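Local coordinates for protein pyridoxal kinase (Entamoeba histolytica, PDB 4S1I) that probably transfers a phosphate group from ATP to pyridoxal, making pyridoxal 5'-phosphate, as a member of the ribokinase-like pyridoxal kinases, at residues Thr81-Ser86 / Asp111-Asp116; Lys119-Ser124 / Ala144-Phe149; Ala241-Gln246 / Glu271-Ile276. One frame throughout, in Å; residues are numbered along the deposited sequence.

Contact 1 of 3, residues Thr81-Ser86 / Asp111-Asp116; sequences TGYFPS and DPILGD. With PLP (pyridoxal-5'-phosphate), chain C.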
loop_
_atom_site.group_PDB
_atom_site.type_symbol
_atom_site.label_atom_id
_atom_site.label_comp_id
_atom_site.label_asym_id
_atom_site.label_seq_id
_atom_site.Cartn_x
_atom_site.Cartn_y
_atom_site.Cartn_z
ATOM N N THR A 81 3.841 13.756 -6.923
ATOM C CA THR A 81 4.420 12.866 -7.874
ATOM C C THR A 81 5.801 12.481 -7.415
ATOM O O THR A 81 6.449 13.221 -6.685
ATOM C CB THR A 81 4.477 13.455 -9.275
ATOM O OG1 THR A 81 5.368 14.553 -9.313
ATOM C CG2 THR A 81 3.119 13.837 -9.779
ATOM N N GLY A 82 6.220 11.289 -7.856
ATOM C CA GLY A 82 7.494 10.737 -7.549
ATOM C C GLY A 82 8.148 10.068 -8.752
ATOM O O GLY A 82 8.550 10.723 -9.705
ATOM N N TYR A 83 8.336 8.787 -8.592
ATOM C CA TYR A 83 9.062 8.036 -9.623
ATOM C C TYR A 83 8.246 7.633 -10.841
ATOM O O TYR A 83 7.204 7.060 -10.689
ATOM C CB TYR A 83 9.615 6.769 -8.982
ATOM C CG TYR A 83 10.461 5.852 -9.873
ATOM C CD1 TYR A 83 9.892 4.978 -10.713
ATOM C CD2 TYR A 83 11.829 5.818 -9.685
ATOM C CE1 TYR A 83 10.666 4.072 -11.492
ATOM C CE2 TYR A 83 12.590 4.938 -10.447
ATOM C CZ TYR A 83 11.994 4.058 -11.323
ATOM O OH TYR A 83 12.781 3.176 -12.057
ATOM N N PHE A 84 8.792 7.887 -12.028
ATOM C CA PHE A 84 8.210 7.400 -13.319
ATOM C C PHE A 84 9.244 6.551 -14.097
ATOM O O PHE A 84 10.426 6.949 -14.241
ATOM C CB PHE A 84 7.802 8.569 -14.193
ATOM C CG PHE A 84 6.768 9.475 -13.589
ATOM C CD1 PHE A 84 5.422 9.248 -13.794
ATOM C CD2 PHE A 84 7.163 10.592 -12.848
ATOM C CE1 PHE A 84 4.513 10.072 -13.265
ATOM C CE2 PHE A 84 6.214 11.467 -12.324
ATOM C CZ PHE A 84 4.873 11.177 -12.555
ATOM N N PRO A 85 8.793 5.435 -14.640
ATOM C CA PRO A 85 9.656 4.571 -15.398
ATOM C C PRO A 85 9.800 4.997 -16.837
ATOM O O PRO A 85 10.665 4.434 -17.519
ATOM C CB PRO A 85 8.886 3.197 -15.362
ATOM C CG PRO A 85 7.492 3.513 -15.269
ATOM C CD PRO A 85 7.470 4.766 -14.425
ATOM N N SER A 86 8.993 5.933 -17.297
ATOM C CA SER A 86 8.953 6.304 -18.700
ATOM C C SER A 86 8.392 7.702 -18.836
ATOM O O SER A 86 7.617 8.108 -17.958
ATOM C CB SER A 86 8.119 5.274 -19.489
ATOM O OG SER A 86 6.747 5.243 -19.034
ATOM N N ASP A 111 8.222 15.484 -6.194
ATOM C CA ASP A 111 9.491 14.939 -5.740
ATOM C C ASP A 111 10.151 14.449 -7.053
ATOM O O ASP A 111 9.678 13.494 -7.668
ATOM C CB ASP A 111 9.330 13.787 -4.738
ATOM C CG ASP A 111 10.625 13.356 -4.121
ATOM O OD1 ASP A 111 11.700 13.864 -4.505
ATOM O OD2 ASP A 111 10.640 12.416 -3.270
ATOM N N PRO A 112 11.179 15.166 -7.550
ATOM C CA PRO A 112 11.647 14.927 -8.935
ATOM C C PRO A 112 12.665 13.817 -8.915
ATOM O O PRO A 112 13.868 14.100 -9.015
ATOM C CB PRO A 112 12.245 16.259 -9.321
ATOM C CG PRO A 112 12.800 16.745 -8.023
ATOM C CD PRO A 112 11.836 16.320 -6.957
ATOM N N ILE A 113 12.170 12.582 -8.726
ATOM C CA ILE A 113 12.988 11.459 -8.490
ATOM C C ILE A 113 13.743 11.062 -9.751
ATOM O O ILE A 113 13.114 10.604 -10.748
ATOM C CB ILE A 113 12.153 10.275 -8.009
ATOM C CG1 ILE A 113 11.487 10.656 -6.678
ATOM C CG2 ILE A 113 13.074 9.097 -7.778
ATOM C CD1 ILE A 113 10.597 9.559 -6.067
ATOM N N LEU A 114 15.044 11.296 -9.752
ATOM C CA LEU A 114 15.916 10.984 -10.856
ATOM C C LEU A 114 17.162 10.229 -10.527
ATOM O O LEU A 114 17.675 9.436 -11.348
ATOM C CB LEU A 114 16.341 12.235 -11.574
ATOM C CG LEU A 114 15.181 13.092 -12.111
ATOM C CD1 LEU A 114 15.758 14.370 -12.677
ATOM C CD2 LEU A 114 14.304 12.387 -13.175
ATOM N N GLY A 115 17.740 10.413 -9.360
ATOM C CA GLY A 115 19.059 9.905 -9.100
ATOM C C GLY A 115 19.557 10.350 -7.773
ATOM O O GLY A 115 18.908 11.096 -7.073
ATOM N N ASP A 116 20.696 9.847 -7.363
ATOM C CA ASP A 116 21.228 10.294 -6.086
ATOM C C ASP A 116 22.743 10.041 -6.078
ATOM O O ASP A 116 23.197 9.231 -6.875
ATOM C CB ASP A 116 20.574 9.468 -4.973
ATOM C CG ASP A 116 20.638 10.169 -3.622
ATOM O OD1 ASP A 116 21.448 11.140 -3.464
ATOM O OD2 ASP A 116 19.825 9.790 -2.734
HETATM N N1 PLP C . 13.538 1.754 -7.428
HETATM C C2 PLP C . 12.319 2.306 -7.426
HETATM C C2A PLP C . 11.213 1.615 -8.106
HETATM C C3 PLP C . 12.045 3.555 -6.799
HETATM O O3 PLP C . 10.887 4.100 -6.807
HETATM C C4 PLP C . 13.119 4.257 -6.148
HETATM C C4A PLP C . 12.856 5.514 -5.516
HETATM O O4A PLP C . 13.525 6.057 -4.721
HETATM C C5 PLP C . 14.327 3.558 -6.211
HETATM C C6 PLP C . 14.461 2.335 -6.859
HETATM C C5A PLP C . 15.568 4.008 -5.634
HETATM O O4P PLP C . 16.148 2.770 -5.362
HETATM P P PLP C . 17.721 2.495 -5.521
HETATM O O1P PLP C . 18.471 3.708 -5.149
HETATM O O2P PLP C . 18.051 2.095 -6.918
HETATM O O3P PLP C . 17.873 1.457 -4.500
HETATM O O HOH W 1 7.894 13.471 -9.735
HETATM O O HOH W 2 10.633 10.099 -11.743
#
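Beside the pyridoxal 5'-phosphate site, Y83 meets I113 where the C-terminal ends of two neighbouring parallel strands, 78-81 and 107-110, run out into loops. The ladder between the strands makes its last step here: D111 N donates to T81 O at 2.9 Å, with an N-H...O angle of 160°. Past it the chains part. G82 CA still lies 3.5 Å from D111 O in a CA-H...O contact, and two waters fill in for direct backbone bonds. One water accepts a hydrogen bond from T81 OG1 and donates to G82 O and D111 O; the other accepts from F84 N and donates to G82 O and I113 O, leaving G82 O gripped twice.

Strand ends of this kind line the active site in the ribokinase-like fold, and D111 and P112 belong to that edge. P112 centres an inverse gamma turn, in which I113 N bonds weakly back to D111 O, and the turn swings I113 toward the 81-86 loop. Its extended branch lays CD1 3.6 Å from G82 CA and 3.5 Å from Y83 N. G82, with no side chain, lets the methyl come this close to its CA. The other branch, CG2, sits 4.0 Å from Y83 CD2, at the edge of the ring and near its plane.

Y83 holds CG anti to its backbone N (chi1 -178°), which turns one ring face to the ligand: PLP C2A stands 4.1 Å above the ring centre, and PLP O3 also lies over this face. An aromatic ring thus gives the pyridine a flat neighbour, while S10 OG and T45 OG1 hydrogen-bond to PLP. The carboxylate of D111, a residue of a magnesium site, is hydrogen-bonded through OD2 to T221 OG1.

Contact 2 of 3, residues Lys119-Ser124 / Ala144-Phe149; sequences KMYTKS and ATELSF. With PLP (pyridoxal-5'-phosphate), chain C.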
loop_
_atom_site.group_PDB
_atom_site.type_symbol
_atom_site.label_atom_id
_atom_site.label_comp_id
_atom_site.label_asym_id
_atom_site.label_seq_id
_atom_site.Cartn_x
_atom_site.Cartn_y
_atom_site.Cartn_z
ATOM N N LYS A 119 24.646 9.815 -9.469
ATOM C CA LYS A 119 24.280 8.812 -10.510
ATOM C C LYS A 119 22.775 8.735 -10.703
ATOM O O LYS A 119 22.058 8.623 -9.745
ATOM C CB LYS A 119 24.843 7.387 -10.242
ATOM C CG LYS A 119 24.650 6.831 -8.838
ATOM C CD LYS A 119 23.400 5.949 -8.678
ATOM C CE LYS A 119 22.741 6.246 -7.329
ATOM N NZ LYS A 119 21.760 5.217 -6.924
ATOM N N MET A 120 22.308 8.779 -11.942
ATOM C CA MET A 120 20.867 8.690 -12.215
ATOM C C MET A 120 20.453 7.224 -12.122
ATOM O O MET A 120 21.269 6.308 -12.400
ATOM C CB MET A 120 20.545 9.183 -13.623
ATOM C CG MET A 120 20.872 10.653 -13.818
ATOM S SD MET A 120 19.762 11.589 -12.728
ATOM C CE MET A 120 20.564 13.200 -12.652
ATOM N N TYR A 121 19.209 7.019 -11.716
ATOM C CA TYR A 121 18.627 5.697 -11.720
ATOM C C TYR A 121 17.271 5.743 -12.439
ATOM O O TYR A 121 16.360 5.009 -12.131
ATOM C CB TYR A 121 18.561 5.128 -10.292
ATOM C CG TYR A 121 17.980 5.950 -9.141
ATOM C CD1 TYR A 121 16.600 6.246 -9.062
ATOM C CD2 TYR A 121 18.793 6.392 -8.096
ATOM C CE1 TYR A 121 16.108 6.951 -7.991
ATOM C CE2 TYR A 121 18.273 7.105 -6.992
ATOM C CZ TYR A 121 16.957 7.414 -6.959
ATOM O OH TYR A 121 16.410 8.124 -5.856
ATOM N N THR A 122 17.161 6.657 -13.381
ATOM C CA THR A 122 15.965 6.819 -14.173
ATOM C C THR A 122 16.396 6.894 -15.627
ATOM O O THR A 122 17.571 7.210 -15.953
ATOM C CB THR A 122 15.152 8.100 -13.798
ATOM O OG1 THR A 122 16.013 9.250 -13.804
ATOM C CG2 THR A 122 14.441 7.966 -12.427
ATOM N N LYS A 123 15.440 6.628 -16.530
ATOM C CA LYS A 123 15.727 6.850 -17.954
ATOM C C LYS A 123 16.042 8.300 -18.315
ATOM O O LYS A 123 15.499 9.216 -17.752
ATOM C CB LYS A 123 14.557 6.406 -18.806
ATOM C CG LYS A 123 14.193 4.930 -18.765
ATOM C CD LYS A 123 13.034 4.746 -19.757
ATOM C CE LYS A 123 12.636 3.310 -20.009
ATOM N NZ LYS A 123 12.609 2.421 -18.817
ATOM N N SER A 124 16.913 8.530 -19.296
ATOM C CA SER A 124 17.185 9.900 -19.743
ATOM C C SER A 124 15.944 10.630 -20.231
ATOM O O SER A 124 15.823 11.856 -20.016
ATOM C CB SER A 124 18.177 9.878 -20.920
ATOM O OG SER A 124 19.000 8.726 -20.818
ATOM N N ALA A 144 20.547 17.149 -4.085
ATOM C CA ALA A 144 21.485 17.958 -4.834
ATOM C C ALA A 144 21.744 17.436 -6.240
ATOM O O ALA A 144 21.981 18.211 -7.158
ATOM C CB ALA A 144 22.778 18.134 -4.079
ATOM N N THR A 145 21.798 16.107 -6.398
ATOM C CA THR A 145 22.055 15.502 -7.663
ATOM C C THR A 145 20.953 15.885 -8.654
ATOM O O THR A 145 21.217 16.279 -9.825
ATOM C CB THR A 145 22.189 13.939 -7.477
ATOM O OG1 THR A 145 23.341 13.631 -6.697
ATOM C CG2 THR A 145 22.288 13.224 -8.825
ATOM N N GLU A 146 19.745 15.765 -8.190
ATOM C CA GLU A 146 18.500 16.173 -8.962
ATOM C C GLU A 146 18.532 17.600 -9.326
ATOM O O GLU A 146 18.219 17.956 -10.458
ATOM C CB GLU A 146 17.201 15.757 -8.263
ATOM C CG GLU A 146 17.135 14.199 -8.275
ATOM C CD GLU A 146 16.348 13.534 -7.181
ATOM O OE1 GLU A 146 15.901 14.208 -6.191
ATOM O OE2 GLU A 146 16.117 12.317 -7.281
ATOM N N LEU A 147 18.874 18.443 -8.364
ATOM C CA LEU A 147 18.910 19.864 -8.648
ATOM C C LEU A 147 19.921 20.217 -9.695
ATOM O O LEU A 147 19.667 21.057 -10.563
ATOM C CB LEU A 147 19.237 20.677 -7.358
ATOM C CG LEU A 147 19.219 22.221 -7.472
ATOM C CD1 LEU A 147 17.815 22.690 -7.889
ATOM C CD2 LEU A 147 19.565 22.762 -6.107
ATOM N N SER A 148 21.100 19.574 -9.619
ATOM C CA SER A 148 22.118 19.800 -10.621
ATOM C C SER A 148 21.617 19.422 -12.008
ATOM O O SER A 148 21.861 20.121 -12.983
ATOM C CB SER A 148 23.359 18.934 -10.238
ATOM O OG SER A 148 24.332 19.084 -11.201
ATOM N N PHE A 149 20.981 18.262 -12.106
ATOM C CA PHE A 149 20.497 17.828 -13.395
ATOM C C PHE A 149 19.425 18.775 -13.919
ATOM O O PHE A 149 19.480 19.217 -15.111
ATOM C CB PHE A 149 19.927 16.449 -13.423
ATOM C CG PHE A 149 19.269 16.193 -14.755
ATOM C CD1 PHE A 149 20.061 15.907 -15.918
ATOM C CD2 PHE A 149 17.901 16.396 -14.924
ATOM C CE1 PHE A 149 19.468 15.751 -17.142
ATOM C CE2 PHE A 149 17.314 16.225 -16.186
ATOM C CZ PHE A 149 18.101 15.928 -17.280
HETATM N N1 PLP C . 13.538 1.754 -7.428
HETATM C C2 PLP C . 12.319 2.306 -7.426
HETATM C C2A PLP C . 11.213 1.615 -8.106
HETATM C C3 PLP C . 12.045 3.555 -6.799
HETATM O O3 PLP C . 10.887 4.100 -6.807
HETATM C C4 PLP C . 13.119 4.257 -6.148
HETATM C C4A PLP C . 12.856 5.514 -5.516
HETATM O O4A PLP C . 13.525 6.057 -4.721
HETATM C C5 PLP C . 14.327 3.558 -6.211
HETATM C C6 PLP C . 14.461 2.335 -6.859
HETATM C C5A PLP C . 15.568 4.008 -5.634
HETATM O O4P PLP C . 16.148 2.770 -5.362
HETATM P P PLP C . 17.721 2.495 -5.521
HETATM O O1P PLP C . 18.471 3.708 -5.149
HETATM O O2P PLP C . 18.051 2.095 -6.918
HETATM O O3P PLP C . 17.873 1.457 -4.500
HETATM O O HOH W 3 15.972 10.765 -5.292
#
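Strand 119-120 and the loop after it pass the first turns of helix 144-151 at side-chain distance, the closest CA atoms, those of K119 and T145, being 7.6 Å apart. Direct contact rests mainly on M120. Its chain leaves beside the backbone N and bends again at chi2 (-65°), bringing the terminal methyl round to the helix, where CE packs 3.4 Å from F149 CB and 3.9 Å from F149 CG. The two side chains cross at about a right angle, and the methyl comes to the ring obliquely. A thin, flexible methionine suits this place, because it can fold into the angle between a ring and a neighbouring helical turn. T145, one turn before F149, offers CG2 to the same methyl at 4.2 Å. With CG2 anti to the backbone N, T145 keeps OG1 on another side, where G118 N donates to it.

The polar half of the contact is bridged by water. Y121 OH and E146 OE2 stand 4.4 Å apart, too far for a direct bond, and one water joins them, lying 2.7 Å from Y121 OH and donating to E146 OE2. OE2 also accepts from L114 N and G115 N; three donors thus converge on one oxygen, fixing the carboxylate. The tyrosine faces the ligand as well: PLP C5A lies 3.8 Å above one face of its ring, displaced toward the rim.

The 119-124 segment therefore lies between the bound PLP and helix 144-151. Strand 119-120 pairs antiparallel with 115-116 as a beta hairpin, Q127 of helix 124-133 touches both M120 and F149, and L147 packs helix 144-151 against helix 158-170.

Contact 3 of 3, residues Ala241-Gln246 / Glu271-Ile276; sequences AISTLQ and EESFTI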
loop_
_atom_site.group_PDB
_atom_site.type_symbol
_atom_site.label_atom_id
_atom_site.label_comp_id
_atom_site.label_asym_id
_atom_site.label_seq_id
_atom_site.Cartn_x
_atom_site.Cartn_y
_atom_site.Cartn_z
ATOM N N ALA A 241 10.137 16.556 10.058
ATOM C CA ALA A 241 10.410 15.470 9.119
ATOM C C ALA A 241 11.860 14.998 9.194
ATOM O O ALA A 241 12.138 13.777 9.293
ATOM C CB ALA A 241 10.015 15.860 7.718
ATOM N N ILE A 242 12.795 15.943 9.142
ATOM C CA ILE A 242 14.187 15.528 9.155
ATOM C C ILE A 242 14.589 15.001 10.558
ATOM O O ILE A 242 15.356 14.045 10.659
ATOM C CB ILE A 242 15.078 16.642 8.616
ATOM C CG1 ILE A 242 16.444 16.105 8.208
ATOM C CG2 ILE A 242 15.265 17.697 9.622
ATOM C CD1 ILE A 242 16.433 15.197 7.000
ATOM N N SER A 243 13.910 15.490 11.592
ATOM C CA SER A 243 14.099 14.993 12.966
ATOM C C SER A 243 13.637 13.509 13.103
ATOM O O SER A 243 14.310 12.689 13.694
ATOM C CB SER A 243 13.364 15.908 14.003
ATOM O OG SER A 243 14.052 17.135 14.046
ATOM N N THR A 244 12.448 13.209 12.559
ATOM C CA THR A 244 11.907 11.890 12.542
ATOM C C THR A 244 12.802 10.933 11.780
ATOM O O THR A 244 13.108 9.872 12.264
ATOM C CB THR A 244 10.481 11.877 12.022
ATOM O OG1 THR A 244 9.658 12.574 13.007
ATOM C CG2 THR A 244 9.984 10.454 11.840
ATOM N N LEU A 245 13.246 11.367 10.619
ATOM C CA LEU A 245 14.153 10.560 9.800
ATOM C C LEU A 245 15.445 10.260 10.539
ATOM O O LEU A 245 15.901 9.143 10.534
ATOM C CB LEU A 245 14.482 11.237 8.535
ATOM C CG LEU A 245 14.480 10.385 7.262
ATOM C CD1 LEU A 245 14.064 8.906 7.205
ATOM C CD2 LEU A 245 13.654 11.110 6.300
ATOM N N GLN A 246 15.988 11.251 11.248
ATOM C CA GLN A 246 17.181 10.990 12.040
ATOM C C GLN A 246 16.962 10.001 13.144
ATOM O O GLN A 246 17.819 9.131 13.396
ATOM C CB GLN A 246 17.753 12.272 12.573
ATOM C CG GLN A 246 18.377 13.064 11.436
ATOM C CD GLN A 246 19.705 12.481 10.934
ATOM O OE1 GLN A 246 19.778 12.004 9.827
ATOM N NE2 GLN A 246 20.733 12.468 11.788
ATOM N N GLU A 271 8.979 16.136 17.644
ATOM C CA GLU A 271 10.245 16.758 17.999
ATOM C C GLU A 271 10.855 17.529 16.812
ATOM O O GLU A 271 10.791 17.075 15.666
ATOM C CB GLU A 271 11.229 15.719 18.495
ATOM C CG GLU A 271 12.561 16.290 18.924
ATOM C CD GLU A 271 13.370 15.374 19.853
ATOM O OE1 GLU A 271 13.203 14.128 19.801
ATOM O OE2 GLU A 271 14.185 15.918 20.648
ATOM N N GLU A 272 11.318 18.735 17.097
ATOM C CA GLU A 272 12.018 19.573 16.142
ATOM C C GLU A 272 13.435 19.700 16.707
ATOM O O GLU A 272 13.707 20.527 17.569
ATOM C CB GLU A 272 11.266 20.886 15.894
ATOM C CG GLU A 272 9.900 20.606 15.282
ATOM C CD GLU A 272 8.979 21.813 15.138
ATOM O OE1 GLU A 272 9.515 22.919 15.094
ATOM O OE2 GLU A 272 7.694 21.648 15.056
ATOM N N SER A 273 14.306 18.773 16.305
ATOM C CA SER A 273 15.629 18.529 16.912
ATOM C C SER A 273 16.784 19.409 16.420
ATOM O O SER A 273 17.880 19.367 17.001
ATOM C CB SER A 273 16.153 17.100 16.603
ATOM O OG SER A 273 15.253 16.124 17.022
ATOM N N PHE A 274 16.567 20.149 15.337
ATOM C CA PHE A 274 17.662 20.831 14.679
ATOM C C PHE A 274 17.420 22.298 14.722
ATOM O O PHE A 274 16.305 22.758 15.020
ATOM C CB PHE A 274 17.790 20.286 13.240
ATOM C CG PHE A 274 18.242 18.836 13.198
ATOM C CD1 PHE A 274 19.528 18.498 13.616
ATOM C CD2 PHE A 274 17.367 17.825 12.884
ATOM C CE1 PHE A 274 19.944 17.197 13.662
ATOM C CE2 PHE A 274 17.785 16.511 12.915
ATOM C CZ PHE A 274 19.070 16.200 13.301
ATOM N N THR A 275 18.469 23.039 14.388
ATOM C CA THR A 275 18.422 24.486 14.380
ATOM C C THR A 275 18.090 25.048 12.978
ATOM O O THR A 275 18.686 24.666 11.943
ATOM C CB THR A 275 19.746 25.046 14.850
ATOM O OG1 THR A 275 19.978 24.643 16.219
ATOM C CG2 THR A 275 19.749 26.562 14.740
ATOM N N ILE A 276 17.121 25.942 12.939
ATOM C CA ILE A 276 16.798 26.631 11.706
ATOM C C ILE A 276 17.776 27.787 11.558
ATOM O O ILE A 276 17.801 28.656 12.395
ATOM C CB ILE A 276 15.347 27.161 11.744
ATOM C CG1 ILE A 276 14.348 26.018 11.995
ATOM C CG2 ILE A 276 15.009 27.959 10.482
ATOM C CD1 ILE A 276 14.610 24.832 11.102
HETATM O O HOH W 4 10.266 14.349 15.183
#
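S243 carries this contact between helix 234-250 and the irregular 271-276 segment, and its short side chain can be followed atom by atom. CB faces the loop and lies 3.3 Å from E271 O. From there OG, set anti to the carbonyl carbon and beside the backbone N (chi1 -70°), reaches S273 N, which donates to it at 2.8 Å with an N-H...O angle of 164°. The same oxygen is also hydrogen-bonded to N239 O, one turn back in the helix, and S273 OG adds a weak bond at 3.4 Å. Serine fits because the loop comes so near, the CA atoms of S243 and S273 being 5.5 Å apart; a single hydroxyl spans the gap and ties a loop amide to a helix carbonyl. Beside it, one water donates to both T244 OG1 and E271 O, so the carbonyl at the start of the segment is tied to the helix too.

F274 follows on the loop and lies across the next part of the helix surface. Its CD2 approaches I242 CG2 at 3.9 Å, the two side chains crossing at about a right angle. Farther round the ring, CZ is 3.7 Å from Q246 CG, which sits at the ring edge, near its plane. A broad aromatic ring can thus touch residues a full turn apart on one helix, and it also rests on I204 and I206 of strand 202-207. The loop is further fastened by E272, through a hydrogen bond with H236 and a salt bridge with R240.

Q246 is an ADP-binding residue that touches I209, another of that site; the arrangement is a C-terminal segment packed over a helix of the ribokinase-like fold, on its way to the edge strand 277-278, beside the nucleotide site.

How the contacts relate
Along the chain the three contacts come in series, none nested in or crossing another. Contact 1 closes the loop that runs through helix 87-103 and strand 107-110, a strand-helix-strand unit of the central sheet. Contact 2 opens soon after, spans helix 124-133 and strand 139-140, and brings the beta hairpin to helix 144-151. These two touch, their centres 9 Å apart: L114 O probably accepts a hydrogen bond from Y121 N, next to the hairpin strands, and both contacts reach PLP. Contact 3 closes a mostly irregular excursion after helix 234-250. Its centre lies about 24 and 26 Å from those of contacts 1 and 2, beside Q246 and I209 of the ADP site.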